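Local coordinates for phage-like element PBSX protein XepA (Bacillus subtilis, PDB 6IA5) that is of unknown function, does not seem to take part in host cell lysis, and assembles as a pentamer, at residues W249-K254 with I259-I264; A187-A192 with G223-I228; I42-A47 with E52-L57. All blocks are in the same frame, centred on the assembly; numbering follows the deposited sequence.

Contacts 1 and 2 belong to the C-terminal part of an elongated chain, while contact 3 lies in an N-terminal beta-sandwich on the opposite side of the chain's centre. The first two have centres about 8 Å apart and both reach the same curled antiparallel sheet: contact 1 lies in its interior and contact 2 pairs charges at its surface. They also meet directly, for the backbone N of Ile263 in contact 1 probably donates a hydrogen bond to Ser188 O in contact 2, at 2.9 Å. Contact 3 is separate, its centre about 76 Å from that of contact 1 and about 80 Å from that of contact 2, with nearest atoms about 64 and 65 Å away.

Contact 1 (W249-K254 with I259-I264); sequences WAFDIK and IIMEII
Met261 lays its terminal methyl over one face of the Phe251 ring, a CH-pi contact in which CE stands 4.0 Å from the ring centroid and 29° off the normal. The sulfur lies obliquely to the same ring, adding a Met-aromatic component. A bend at chi2 (-78°) helps to curl this flexible chain so that its methyl comes nearest the far end of the ring, at 3.6 Å from CE to Phe251 CZ. Beside this pair, Ile253 CG2 rests 3.7 Å from Ile259 CD1; branched apolar chains suit this buried place, where each meets only carbon across the contact. All four residues are buried, three on strands 247-252 and 258-267, which do not pair directly, and Ile253 just past the end of 247-252. Phe216 meets the Phe251 ring edge-to-face and also touches Met261.

The solvent side is quite different. There Asp252 forms an Asx turn, its OD1 accepting from Lys254 N at 3.3 Å. In one of the two conformers modelled for Lys254, NZ also reaches this oxygen, from the other face of the carboxylate. Carbon and sulfur thus make the inward join largely by dispersion and close fit, while charge is confined to the outer turn, where Asp252 is exposed and Lys254 partly so.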
ATOM      1  N   TRP E 249     -13.783 -38.153  14.915  1.00 31.15           N
ATOM      2  CA  TRP E 249     -12.527 -38.223  15.637  1.00 33.30           C
ATOM      3  C   TRP E 249     -11.726 -36.966  15.323  1.00 32.30           C
ATOM      4  O   TRP E 249     -11.580 -36.623  14.153  1.00 33.94           O
ATOM      5  CB  TRP E 249     -11.769 -39.478  15.207  1.00 29.78           C
ATOM      6  CG  TRP E 249     -12.423 -40.761  15.627  1.00 32.16           C
ATOM      7  CD1 TRP E 249     -13.402 -41.467  14.971  1.00 30.68           C
ATOM      8  CD2 TRP E 249     -12.117 -41.502  16.825  1.00 29.91           C
ATOM      9  NE1 TRP E 249     -13.721 -42.597  15.683  1.00 33.29           N
ATOM     10  CE2 TRP E 249     -12.948 -42.647  16.821  1.00 33.54           C
ATOM     11  CE3 TRP E 249     -11.217 -41.311  17.884  1.00 29.94           C
ATOM     12  CZ2 TRP E 249     -12.888 -43.601  17.838  1.00 31.93           C
ATOM     13  CZ3 TRP E 249     -11.170 -42.248  18.891  1.00 31.89           C
ATOM     14  CH2 TRP E 249     -11.997 -43.382  18.863  1.00 33.87           C
ATOM     15  N   ALA E 250     -11.199 -36.319  16.372  1.00 32.33           N
ATOM     16  CA  ALA E 250     -10.414 -35.104  16.256  1.00 32.88           C
ATOM     17  C   ALA E 250      -8.931 -35.440  16.377  1.00 29.75           C
ATOM     18  O   ALA E 250      -8.543 -36.162  17.292  1.00 31.04           O
ATOM     19  CB  ALA E 250     -10.851 -34.104  17.309  1.00 24.70           C
ATOM     20  N   PHE E 251      -8.110 -34.888  15.462  1.00 29.92           N
ATOM     21  CA  PHE E 251      -6.675 -35.154  15.457  1.00 31.13           C
ATOM     22  C   PHE E 251      -5.893 -33.847  15.425  1.00 32.33           C
ATOM     23  O   PHE E 251      -6.275 -32.895  14.745  1.00 33.24           O
ATOM     24  CB  PHE E 251      -6.257 -35.922  14.199  1.00 30.25           C
ATOM     25  CG  PHE E 251      -6.915 -37.266  14.040  1.00 32.15           C
ATOM     26  CD1 PHE E 251      -8.175 -37.387  13.472  1.00 31.22           C
ATOM     27  CD2 PHE E 251      -6.272 -38.413  14.489  1.00 31.83           C
ATOM     28  CE1 PHE E 251      -8.775 -38.632  13.337  1.00 29.15           C
ATOM     29  CE2 PHE E 251      -6.876 -39.655  14.366  1.00 28.53           C
ATOM     30  CZ  PHE E 251      -8.117 -39.761  13.784  1.00 29.78           C
ATOM     31  N   ASP E 252      -4.778 -33.840  16.149  1.00 36.13           N
ATOM     32  CA  ASP E 252      -3.756 -32.819  16.033  1.00 36.56           C
ATOM     33  C   ASP E 252      -2.760 -33.296  14.980  1.00 37.17           C
ATOM     34  O   ASP E 252      -2.084 -34.299  15.191  1.00 32.69           O
ATOM     35  CB  ASP E 252      -3.076 -32.587  17.387  1.00 40.81           C
ATOM     36  CG  ASP E 252      -1.854 -31.670  17.352  1.00 50.42           C
ATOM     37  OD1 ASP E 252      -1.633 -30.971  16.313  1.00 46.96           O
ATOM     38  OD2 ASP E 252      -1.132 -31.639  18.376  1.00 56.39           O
ATOM     39  N   ILE E 253      -2.660 -32.572  13.854  1.00 36.95           N
ATOM     40  CA  ILE E 253      -1.890 -33.114  12.740  1.00 40.78           C
ATOM     41  C   ILE E 253      -0.663 -32.255  12.428  1.00 43.12           C
ATOM     42  O   ILE E 253      -0.001 -32.494  11.409  1.00 43.18           O
ATOM     43  CB  ILE E 253      -2.792 -33.322  11.503  1.00 38.11           C
ATOM     44  CG1 ILE E 253      -3.418 -32.012  11.011  1.00 38.42           C
ATOM     45  CG2 ILE E 253      -3.837 -34.407  11.777  1.00 35.99           C
ATOM     46  CD1 ILE E 253      -4.131 -32.158   9.682  1.00 40.51           C
ATOM     47  N   LYS E 254      -0.387 -31.254  13.281  1.00 39.05           N
ATOM     48  CA  LYS E 254       0.774 -30.390  13.118  0.50 41.02           C
ATOM     49  C   LYS E 254       2.036 -31.236  12.970  1.00 40.62           C
ATOM     50  O   LYS E 254       2.336 -32.079  13.809  1.00 38.15           O
ATOM     51  CB  LYS E 254       0.969 -29.463  14.322  0.50 39.96           C
ATOM     52  CG  LYS E 254       0.171 -28.168  14.311  0.50 42.41           C
ATOM     53  CD  LYS E 254       0.612 -27.174  15.385  0.50 42.35           C
ATOM     54  CE  LYS E 254       0.801 -27.750  16.777  0.50 43.04           C
ATOM     55  NZ  LYS E 254      -0.408 -28.416  17.318  0.50 41.08           N
ATOM     56  N   ILE E 259      -2.116 -37.630   6.089  1.00 39.83           N
ATOM     57  CA  ILE E 259      -2.947 -38.397   7.009  1.00 43.87           C
ATOM     58  C   ILE E 259      -3.709 -39.438   6.198  1.00 43.15           C
ATOM     59  O   ILE E 259      -4.282 -39.130   5.151  1.00 43.65           O
ATOM     60  CB  ILE E 259      -3.903 -37.472   7.804  1.00 40.55           C
ATOM     61  CG1 ILE E 259      -3.157 -36.404   8.618  1.00 34.26           C
ATOM     62  CG2 ILE E 259      -4.863 -38.296   8.662  1.00 39.02           C
ATOM     63  CD1 ILE E 259      -2.188 -36.950   9.643  1.00 31.88           C
ATOM     64  N   ILE E 260      -3.698 -40.673   6.687  1.00 44.60           N
ATOM     65  CA  ILE E 260      -4.383 -41.759   6.008  1.00 42.66           C
ATOM     66  C   ILE E 260      -5.327 -42.412   7.020  1.00 45.32           C
ATOM     67  O   ILE E 260      -4.943 -42.682   8.162  1.00 39.18           O
ATOM     68  CB  ILE E 260      -3.351 -42.758   5.455  1.00 44.08           C
ATOM     69  CG1 ILE E 260      -2.536 -42.133   4.314  1.00 46.79           C
ATOM     70  CG2 ILE E 260      -4.033 -44.036   5.014  1.00 41.52           C
ATOM     71  CD1 ILE E 260      -1.297 -42.920   3.925  1.00 48.97           C
ATOM     72  N   MET E 261      -6.564 -42.655   6.576  1.00 40.87           N
ATOM     73  CA  MET E 261      -7.551 -43.366   7.369  1.00 36.68           C
ATOM     74  C   MET E 261      -7.835 -44.684   6.666  1.00 42.40           C
ATOM     75  O   MET E 261      -8.665 -44.734   5.761  1.00 42.08           O
ATOM     76  CB  MET E 261      -8.836 -42.534   7.437  1.00 34.35           C
ATOM     77  CG  MET E 261      -8.621 -41.186   8.133  1.00 36.33           C
ATOM     78  SD  MET E 261      -8.566 -41.479   9.913  1.00 38.61           S
ATOM     79  CE  MET E 261      -7.152 -40.477  10.388  1.00 34.98           C
ATOM     80  N   GLU E 262      -7.138 -45.745   7.083  1.00 40.69           N
ATOM     81  CA  GLU E 262      -7.147 -46.991   6.342  1.00 40.61           C
ATOM     82  C   GLU E 262      -8.307 -47.866   6.811  1.00 45.24           C
ATOM     83  O   GLU E 262      -8.472 -48.123   8.011  1.00 43.14           O
ATOM     84  CB  GLU E 262      -5.807 -47.714   6.527  1.00 43.12           C
ATOM     85  CG  GLU E 262      -5.807 -49.150   6.038  1.00 41.75           C
ATOM     86  CD  GLU E 262      -4.455 -49.852   6.100  1.00 50.46           C
ATOM     87  OE1 GLU E 262      -3.536 -49.340   6.762  1.00 47.02           O
ATOM     88  OE2 GLU E 262      -4.296 -50.894   5.461  1.00 48.53           O
ATOM     89  N   ILE E 263      -9.101 -48.359   5.849  1.00 39.70           N
ATOM     90  CA  ILE E 263     -10.050 -49.402   6.180  1.00 39.49           C
ATOM     91  C   ILE E 263      -9.300 -50.732   6.186  1.00 43.77           C
ATOM     92  O   ILE E 263      -8.860 -51.192   5.136  1.00 47.81           O
ATOM     93  CB  ILE E 263     -11.268 -49.388   5.238  1.00 42.46           C
ATOM     94  CG1 ILE E 263     -12.037 -48.070   5.357  1.00 40.14           C
ATOM     95  CG2 ILE E 263     -12.168 -50.576   5.532  1.00 44.32           C
ATOM     96  CD1 ILE E 263     -13.081 -47.853   4.298  1.00 38.35           C
ATOM     97  N   ILE E 264      -9.144 -51.296   7.389  1.00 43.50           N
ATOM     98  CA  ILE E 264      -8.411 -52.525   7.649  1.00 46.05           C
ATOM     99  C   ILE E 264      -9.285 -53.696   7.212  1.00 54.51           C
ATOM    100  O   ILE E 264      -8.802 -54.669   6.633  1.00 52.35           O
ATOM    101  CB  ILE E 264      -8.030 -52.634   9.145  1.00 44.51           C
ATOM    102  CG1 ILE E 264      -6.972 -51.602   9.534  1.00 50.63           C
ATOM    103  CG2 ILE E 264      -7.569 -54.047   9.509  1.00 45.70           C
ATOM    104  CD1 ILE E 264      -5.674 -51.735   8.747  1.00 56.43           C
TER

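Contact 2 (A187-A192 with G223-I228); sequences ASEGAA and GQKLPI
Glu189 and Lys225 reach toward each other from opposite directions and meet in a salt bridge, with Lys225 NZ donating to Glu189 OE1 at 2.9 Å. The ammonium approaches from above the carboxylate plane, 47° out of it, consistent with a pairing that owes more to charge than to lone-pair direction. Long side chains suit this place because the backbones stay far apart: the CA atoms of Glu189 and Lys225 are 10.4 Å from each other. Glu189 runs extended beyond CG (chi2 -173°) to span its share of the gap, whereas Lys225 folds at its last two torsions, bringing NZ round to the carboxylate.

The other carboxylate oxygen is served by water, which donates to Glu189 OE2 at 2.9 Å and accepts a weak bond from Lys225 NZ at 3.4 Å. One solvent molecule therefore links both charged groups beside their direct bond. Lys225 also makes a cation-pi contact with Trp217, and Glu262 of strand 258-267 touches both Lys225 and Glu189. The bridge joins the irregular segment 187-192 to strand 225-232. With water beside it and both residues partly exposed, its net strength is probably modest; Glu262, whose OE1 accepts from Trp217 NE1, would probably help to stabilise the positive charge.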
ATOM      1  N   ALA E 187     -11.355 -53.372   1.901  1.00 45.07           N
ATOM      2  CA  ALA E 187     -10.232 -52.812   2.642  1.00 48.14           C
ATOM      3  C   ALA E 187      -9.301 -52.077   1.689  1.00 50.03           C
ATOM      4  O   ALA E 187      -9.029 -52.561   0.596  1.00 48.11           O
ATOM      5  CB  ALA E 187      -9.492 -53.914   3.354  1.00 40.39           C
ATOM      6  N   SER E 188      -8.834 -50.899   2.105  1.00 51.65           N
ATOM      7  CA  SER E 188      -7.750 -50.208   1.428  1.00 53.70           C
ATOM      8  C   SER E 188      -7.326 -48.998   2.248  1.00 55.13           C
ATOM      9  O   SER E 188      -8.019 -48.606   3.177  1.00 44.60           O
ATOM     10  CB  SER E 188      -8.090 -49.830  -0.001  1.00 57.40           C
ATOM     11  OG  SER E 188      -8.813 -48.614  -0.081  1.00 55.10           O
ATOM     12  N   GLU E 189      -6.194 -48.404   1.864  1.00 52.18           N
ATOM     13  CA  GLU E 189      -5.701 -47.225   2.541  1.00 46.12           C
ATOM     14  C   GLU E 189      -6.572 -46.015   2.228  1.00 49.82           C
ATOM     15  O   GLU E 189      -6.726 -45.146   3.087  1.00 54.90           O
ATOM     16  CB  GLU E 189      -4.244 -46.977   2.183  1.00 45.17           C
ATOM     17  CG  GLU E 189      -3.349 -47.944   2.904  1.00 44.77           C
ATOM     18  CD  GLU E 189      -1.872 -47.672   2.751  1.00 48.45           C
ATOM     19  OE1 GLU E 189      -1.081 -48.552   3.127  1.00 49.53           O
ATOM     20  OE2 GLU E 189      -1.533 -46.583   2.262  1.00 50.10           O
ATOM     21  N   GLY E 190      -7.136 -45.972   1.017  1.00 45.54           N
ATOM     22  CA  GLY E 190      -7.908 -44.820   0.572  1.00 42.20           C
ATOM     23  C   GLY E 190      -6.979 -43.659   0.222  1.00 46.67           C
ATOM     24  O   GLY E 190      -5.778 -43.857   0.130  1.00 52.95           O
ATOM     25  N   ALA E 191      -7.533 -42.452   0.052  1.00 41.55           N
ATOM     26  CA  ALA E 191      -6.736 -41.301  -0.330  1.00 48.38           C
ATOM     27  C   ALA E 191      -6.042 -40.690   0.899  1.00 51.60           C
ATOM     28  O   ALA E 191      -6.576 -40.720   2.009  1.00 57.23           O
ATOM     29  CB  ALA E 191      -7.612 -40.290  -1.028  1.00 42.90           C
ATOM     30  N   ALA E 192      -4.856 -40.115   0.665  1.00 46.68           N
ATOM     31  CA  ALA E 192      -4.005 -39.524   1.684  1.00 47.05           C
ATOM     32  C   ALA E 192      -4.208 -38.016   1.699  1.00 48.81           C
ATOM     33  O   ALA E 192      -4.008 -37.349   0.690  1.00 51.81           O
ATOM     34  CB  ALA E 192      -2.561 -39.865   1.418  1.00 42.09           C
ATOM     35  N   GLY E 223       8.071 -41.347   4.890  1.00 50.58           N
ATOM     36  CA  GLY E 223       7.035 -41.899   4.030  1.00 45.70           C
ATOM     37  C   GLY E 223       6.422 -43.188   4.577  1.00 45.81           C
ATOM     38  O   GLY E 223       5.456 -43.678   4.008  1.00 55.44           O
ATOM     39  N   GLN E 224       6.975 -43.741   5.669  1.00 46.98           N
ATOM     40  CA  GLN E 224       6.346 -44.855   6.365  1.00 53.78           C
ATOM     41  C   GLN E 224       5.138 -44.359   7.168  1.00 57.13           C
ATOM     42  O   GLN E 224       5.157 -43.273   7.740  1.00 49.76           O
ATOM     43  CB  GLN E 224       7.334 -45.531   7.311  1.00 50.84           C
ATOM     44  CG  GLN E 224       8.494 -46.212   6.581  1.00 61.90           C
ATOM     45  CD  GLN E 224       8.022 -47.335   5.687  1.00 62.52           C
ATOM     46  OE1 GLN E 224       7.453 -48.317   6.152  1.00 64.58           O
ATOM     47  NE2 GLN E 224       8.231 -47.193   4.389  1.00 55.17           N
ATOM     48  N   LYS E 225       4.092 -45.187   7.213  1.00 52.41           N
ATOM     49  CA  LYS E 225       2.900 -44.920   7.996  1.00 45.99           C
ATOM     50  C   LYS E 225       3.238 -45.045   9.478  1.00 45.01           C
ATOM     51  O   LYS E 225       3.900 -45.995   9.900  1.00 39.98           O
ATOM     52  CB  LYS E 225       1.764 -45.868   7.593  1.00 49.01           C
ATOM     53  CG  LYS E 225       1.178 -45.587   6.214  1.00 48.83           C
ATOM     54  CD  LYS E 225      -0.161 -46.247   5.971  1.00 54.35           C
ATOM     55  CE  LYS E 225      -0.194 -47.744   6.211  1.00 48.97           C
ATOM     56  NZ  LYS E 225       0.741 -48.452   5.320  1.00 54.33           N
ATOM     57  N   LEU E 226       2.777 -44.050  10.250  1.00 41.65           N
ATOM     58  CA  LEU E 226       2.951 -43.985  11.692  1.00 49.04           C
ATOM     59  C   LEU E 226       1.568 -43.908  12.333  1.00 42.15           C
ATOM     60  O   LEU E 226       0.728 -43.117  11.893  1.00 42.46           O
ATOM     61  CB  LEU E 226       3.744 -42.717  12.030  1.00 47.94           C
ATOM     62  CG  LEU E 226       5.168 -42.689  11.480  1.00 51.44           C
ATOM     63  CD1 LEU E 226       5.607 -41.260  11.175  1.00 50.42           C
ATOM     64  CD2 LEU E 226       6.117 -43.358  12.463  1.00 46.91           C
ATOM     65  N   PRO E 227       1.304 -44.693  13.398  1.00 37.56           N
ATOM     66  CA  PRO E 227      -0.005 -44.661  14.054  1.00 39.90           C
ATOM     67  C   PRO E 227      -0.177 -43.324  14.767  1.00 38.33           C
ATOM     68  O   PRO E 227       0.752 -42.826  15.391  1.00 38.83           O
ATOM     69  CB  PRO E 227       0.037 -45.810  15.074  1.00 39.03           C
ATOM     70  CG  PRO E 227       1.328 -46.572  14.775  1.00 41.43           C
ATOM     71  CD  PRO E 227       2.248 -45.619  14.040  1.00 37.58           C
ATOM     72  N   ILE E 228      -1.379 -42.752  14.660  1.00 40.43           N
ATOM     73  CA  ILE E 228      -1.726 -41.526  15.374  1.00 38.94           C
ATOM     74  C   ILE E 228      -3.001 -41.768  16.176  1.00 41.03           C
ATOM     75  O   ILE E 228      -3.747 -42.706  15.892  1.00 41.69           O
ATOM     76  CB  ILE E 228      -1.876 -40.352  14.385  1.00 39.71           C
ATOM     77  CG1 ILE E 228      -3.000 -40.618  13.375  1.00 40.83           C
ATOM     78  CG2 ILE E 228      -0.542 -40.129  13.678  1.00 40.34           C
ATOM     79  CD1 ILE E 228      -3.323 -39.466  12.475  1.00 41.15           C
TER
HETATM   80  O   HOH W   1       1.337 -46.737   2.484  1.00 67.69           O

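Contact 3 (I42-A47 with E52-L57); sequences ILTNAA and EAYSQL
Thr44 covers the Tyr54 ring at one margin of a beta-sandwich, where strand 41-44, outermost within this chain in one four-stranded antiparallel sheet, faces strand 53-60, outermost in the other. A short connection takes the chain from one sheet to its opposite.

The aromatic interaction is a nearly axial CH-pi contact: Thr44 CG2 stands 3.8 Å from the Tyr54 ring centroid and only 5° off the ring normal, so the methyl sits over the middle of the face. Threonine suits the place because its two branches divide the work. With OG1 anti to the backbone N (chi1 -178°), the methyl is directed to the ring and the hydroxyl remains available to its own backbone.

Apolar packing continues at Leu43, whose CB lies 4.2 Å from Tyr54 CZ. Leu43 also packs on Phe121, and Tyr54 on Leu135, so strands from both sheets close in on the pair. Separately, the Leu43 and Gln56 side chains cross at about a right angle, a van der Waals contact of methyl with amide that brings CD2 3.4 Å from Gln56 NE2.

Polar bonds lie around these packed surfaces. The buried Gln56 suits its place through its amide, whose OE1 accepts from Gln137 NE2 and from the backbone N of Phe121, one in each sheet; its NE2 is hydrogen-bonded outside the two segments as well. In segment 42-47, Thr44 closes an ST turn, its OG1 accepting from Ala46 N at 3.2 Å with a nearly straight N-H...O angle of 171°.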
ATOM      1  N   ILE E  42     -18.322  28.561 -20.072  1.00 38.34           N
ATOM      2  CA  ILE E  42     -19.643  28.884 -19.544  1.00 37.28           C
ATOM      3  C   ILE E  42     -20.696  28.393 -20.543  1.00 37.94           C
ATOM      4  O   ILE E  42     -20.660  28.765 -21.707  1.00 36.47           O
ATOM      5  CB  ILE E  42     -19.791  30.368 -19.134  1.00 43.55           C
ATOM      6  CG1 ILE E  42     -21.161  30.630 -18.498  1.00 45.55           C
ATOM      7  CG2 ILE E  42     -19.511  31.321 -20.302  1.00 42.16           C
ATOM      8  CD1 ILE E  42     -21.294  32.001 -17.829  1.00 42.42           C
ATOM      9  N   LEU E  43     -21.588  27.500 -20.098  1.00 32.44           N
ATOM     10  CA  LEU E  43     -22.572  26.918 -20.994  1.00 38.82           C
ATOM     11  C   LEU E  43     -23.764  27.860 -21.178  1.00 41.42           C
ATOM     12  O   LEU E  43     -24.331  27.919 -22.268  1.00 42.72           O
ATOM     13  CB  LEU E  43     -23.079  25.592 -20.420  1.00 35.84           C
ATOM     14  CG  LEU E  43     -22.075  24.450 -20.313  1.00 33.18           C
ATOM     15  CD1 LEU E  43     -22.816  23.155 -20.087  1.00 30.30           C
ATOM     16  CD2 LEU E  43     -21.209  24.340 -21.569  1.00 32.69           C
ATOM     17  N   THR E  44     -24.171  28.534 -20.091  1.00 36.79           N
ATOM     18  CA  THR E  44     -25.323  29.422 -20.115  1.00 39.23           C
ATOM     19  C   THR E  44     -25.242  30.351 -18.911  1.00 37.89           C
ATOM     20  O   THR E  44     -24.706  29.970 -17.863  1.00 40.09           O
ATOM     21  CB  THR E  44     -26.640  28.615 -20.094  1.00 40.59           C
ATOM     22  OG1 THR E  44     -27.735  29.535 -20.163  1.00 45.30           O
ATOM     23  CG2 THR E  44     -26.814  27.756 -18.857  1.00 36.93           C
ATOM     24  N   ASN E  45     -25.784  31.560 -19.059  1.00 34.77           N
ATOM     25  CA  ASN E  45     -26.087  32.396 -17.908  1.00 40.99           C
ATOM     26  C   ASN E  45     -27.522  32.940 -17.973  1.00 42.41           C
ATOM     27  O   ASN E  45     -27.834  33.927 -17.314  1.00 51.11           O
ATOM     28  CB  ASN E  45     -25.072  33.522 -17.721  1.00 46.31           C
ATOM     29  CG  ASN E  45     -25.110  34.532 -18.852  1.00 50.71           C
ATOM     30  OD1 ASN E  45     -25.847  34.370 -19.819  1.00 49.20           O
ATOM     31  ND2 ASN E  45     -24.339  35.591 -18.730  1.00 51.09           N
ATOM     32  N   ALA E  46     -28.387  32.275 -18.736  1.00 43.01           N
ATOM     33  CA  ALA E  46     -29.767  32.714 -18.904  1.00 42.93           C
ATOM     34  C   ALA E  46     -30.630  32.184 -17.759  1.00 41.67           C
ATOM     35  O   ALA E  46     -30.773  30.968 -17.609  1.00 45.62           O
ATOM     36  CB  ALA E  46     -30.283  32.259 -20.256  1.00 41.08           C
ATOM     37  N   ALA E  47     -31.214  33.108 -16.982  1.00 43.44           N
ATOM     38  CA  ALA E  47     -32.068  32.783 -15.840  1.00 43.18           C
ATOM     39  C   ALA E  47     -33.294  31.983 -16.293  1.00 42.45           C
ATOM     40  O   ALA E  47     -33.878  32.299 -17.312  1.00 41.74           O
ATOM     41  CB  ALA E  47     -32.463  34.057 -15.131  1.00 38.95           C
ATOM     42  N   GLU E  52     -38.371  25.371 -15.345  1.00 40.00           N
ATOM     43  CA  GLU E  52     -37.782  25.338 -16.675  1.00 44.06           C
ATOM     44  C   GLU E  52     -36.399  24.664 -16.622  1.00 45.29           C
ATOM     45  O   GLU E  52     -35.663  24.791 -15.637  1.00 44.94           O
ATOM     46  CB  GLU E  52     -37.664  26.770 -17.207  1.00 43.58           C
ATOM     47  CG  GLU E  52     -37.325  26.848 -18.683  1.00 48.61           C
ATOM     48  CD  GLU E  52     -37.007  28.235 -19.212  1.00 49.51           C
ATOM     49  OE1 GLU E  52     -37.012  29.216 -18.414  1.00 48.54           O
ATOM     50  OE2 GLU E  52     -36.752  28.334 -20.433  1.00 61.25           O
ATOM     51  N   ALA E  53     -36.053  23.954 -17.703  1.00 47.54           N
ATOM     52  CA  ALA E  53     -34.791  23.239 -17.831  1.00 49.43           C
ATOM     53  C   ALA E  53     -33.904  23.907 -18.877  1.00 51.93           C
ATOM     54  O   ALA E  53     -34.393  24.443 -19.870  1.00 55.97           O
ATOM     55  CB  ALA E  53     -35.034  21.800 -18.199  1.00 46.33           C
ATOM     56  N   TYR E  54     -32.590  23.891 -18.616  1.00 50.12           N
ATOM     57  CA  TYR E  54     -31.590  24.110 -19.649  1.00 45.52           C
ATOM     58  C   TYR E  54     -31.035  22.746 -20.078  1.00 41.83           C
ATOM     59  O   TYR E  54     -30.690  21.932 -19.229  1.00 45.15           O
ATOM     60  CB  TYR E  54     -30.471  25.021 -19.125  1.00 43.87           C
ATOM     61  CG  TYR E  54     -29.243  24.956 -19.998  1.00 43.09           C
ATOM     62  CD1 TYR E  54     -29.166  25.674 -21.187  1.00 41.61           C
ATOM     63  CD2 TYR E  54     -28.193  24.110 -19.670  1.00 40.12           C
ATOM     64  CE1 TYR E  54     -28.055  25.578 -22.013  1.00 42.31           C
ATOM     65  CE2 TYR E  54     -27.072  24.007 -20.481  1.00 39.43           C
ATOM     66  CZ  TYR E  54     -27.003  24.746 -21.650  1.00 42.01           C
ATOM     67  OH  TYR E  54     -25.917  24.605 -22.461  1.00 41.99           O
ATOM     68  N   SER E  55     -30.959  22.499 -21.392  1.00 45.32           N
ATOM     69  CA  SER E  55     -30.393  21.274 -21.937  1.00 42.36           C
ATOM     70  C   SER E  55     -29.299  21.625 -22.925  1.00 41.57           C
ATOM     71  O   SER E  55     -29.570  22.230 -23.951  1.00 33.88           O
ATOM     72  CB  SER E  55     -31.426  20.449 -22.638  1.00 41.83           C
ATOM     73  OG  SER E  55     -32.096  19.634 -21.712  1.00 55.30           O
ATOM     74  N   GLN E  56     -28.064  21.241 -22.607  1.00 39.03           N
ATOM     75  CA  GLN E  56     -26.955  21.448 -23.524  1.00 35.00           C
ATOM     76  C   GLN E  56     -27.170  20.521 -24.716  1.00 34.98           C
ATOM     77  O   GLN E  56     -27.629  19.387 -24.520  1.00 34.71           O
ATOM     78  CB  GLN E  56     -25.647  21.056 -22.805  1.00 30.24           C
ATOM     79  CG  GLN E  56     -24.410  21.314 -23.637  1.00 31.30           C
ATOM     80  CD  GLN E  56     -23.139  20.881 -22.929  1.00 38.10           C
ATOM     81  OE1 GLN E  56     -23.135  19.979 -22.072  1.00 33.73           O
ATOM     82  NE2 GLN E  56     -22.042  21.538 -23.298  1.00 31.40           N
ATOM     83  N   LEU E  57     -26.798  20.970 -25.930  1.00 35.70           N
ATOM     84  CA  LEU E  57     -26.808  20.036 -27.051  1.00 37.20           C
ATOM     85  C   LEU E  57     -25.771  18.964 -26.793  1.00 39.10           C
ATOM     86  O   LEU E  57     -24.720  19.268 -26.226  1.00 39.76           O
ATOM     87  CB  LEU E  57     -26.521  20.758 -28.373  1.00 43.56           C
ATOM     88  CG  LEU E  57     -27.620  21.716 -28.848  1.00 50.79           C
ATOM     89  CD1 LEU E  57     -27.277  22.297 -30.213  1.00 52.43           C
ATOM     90  CD2 LEU E  57     -28.986  21.025 -28.907  1.00 49.65           C
TER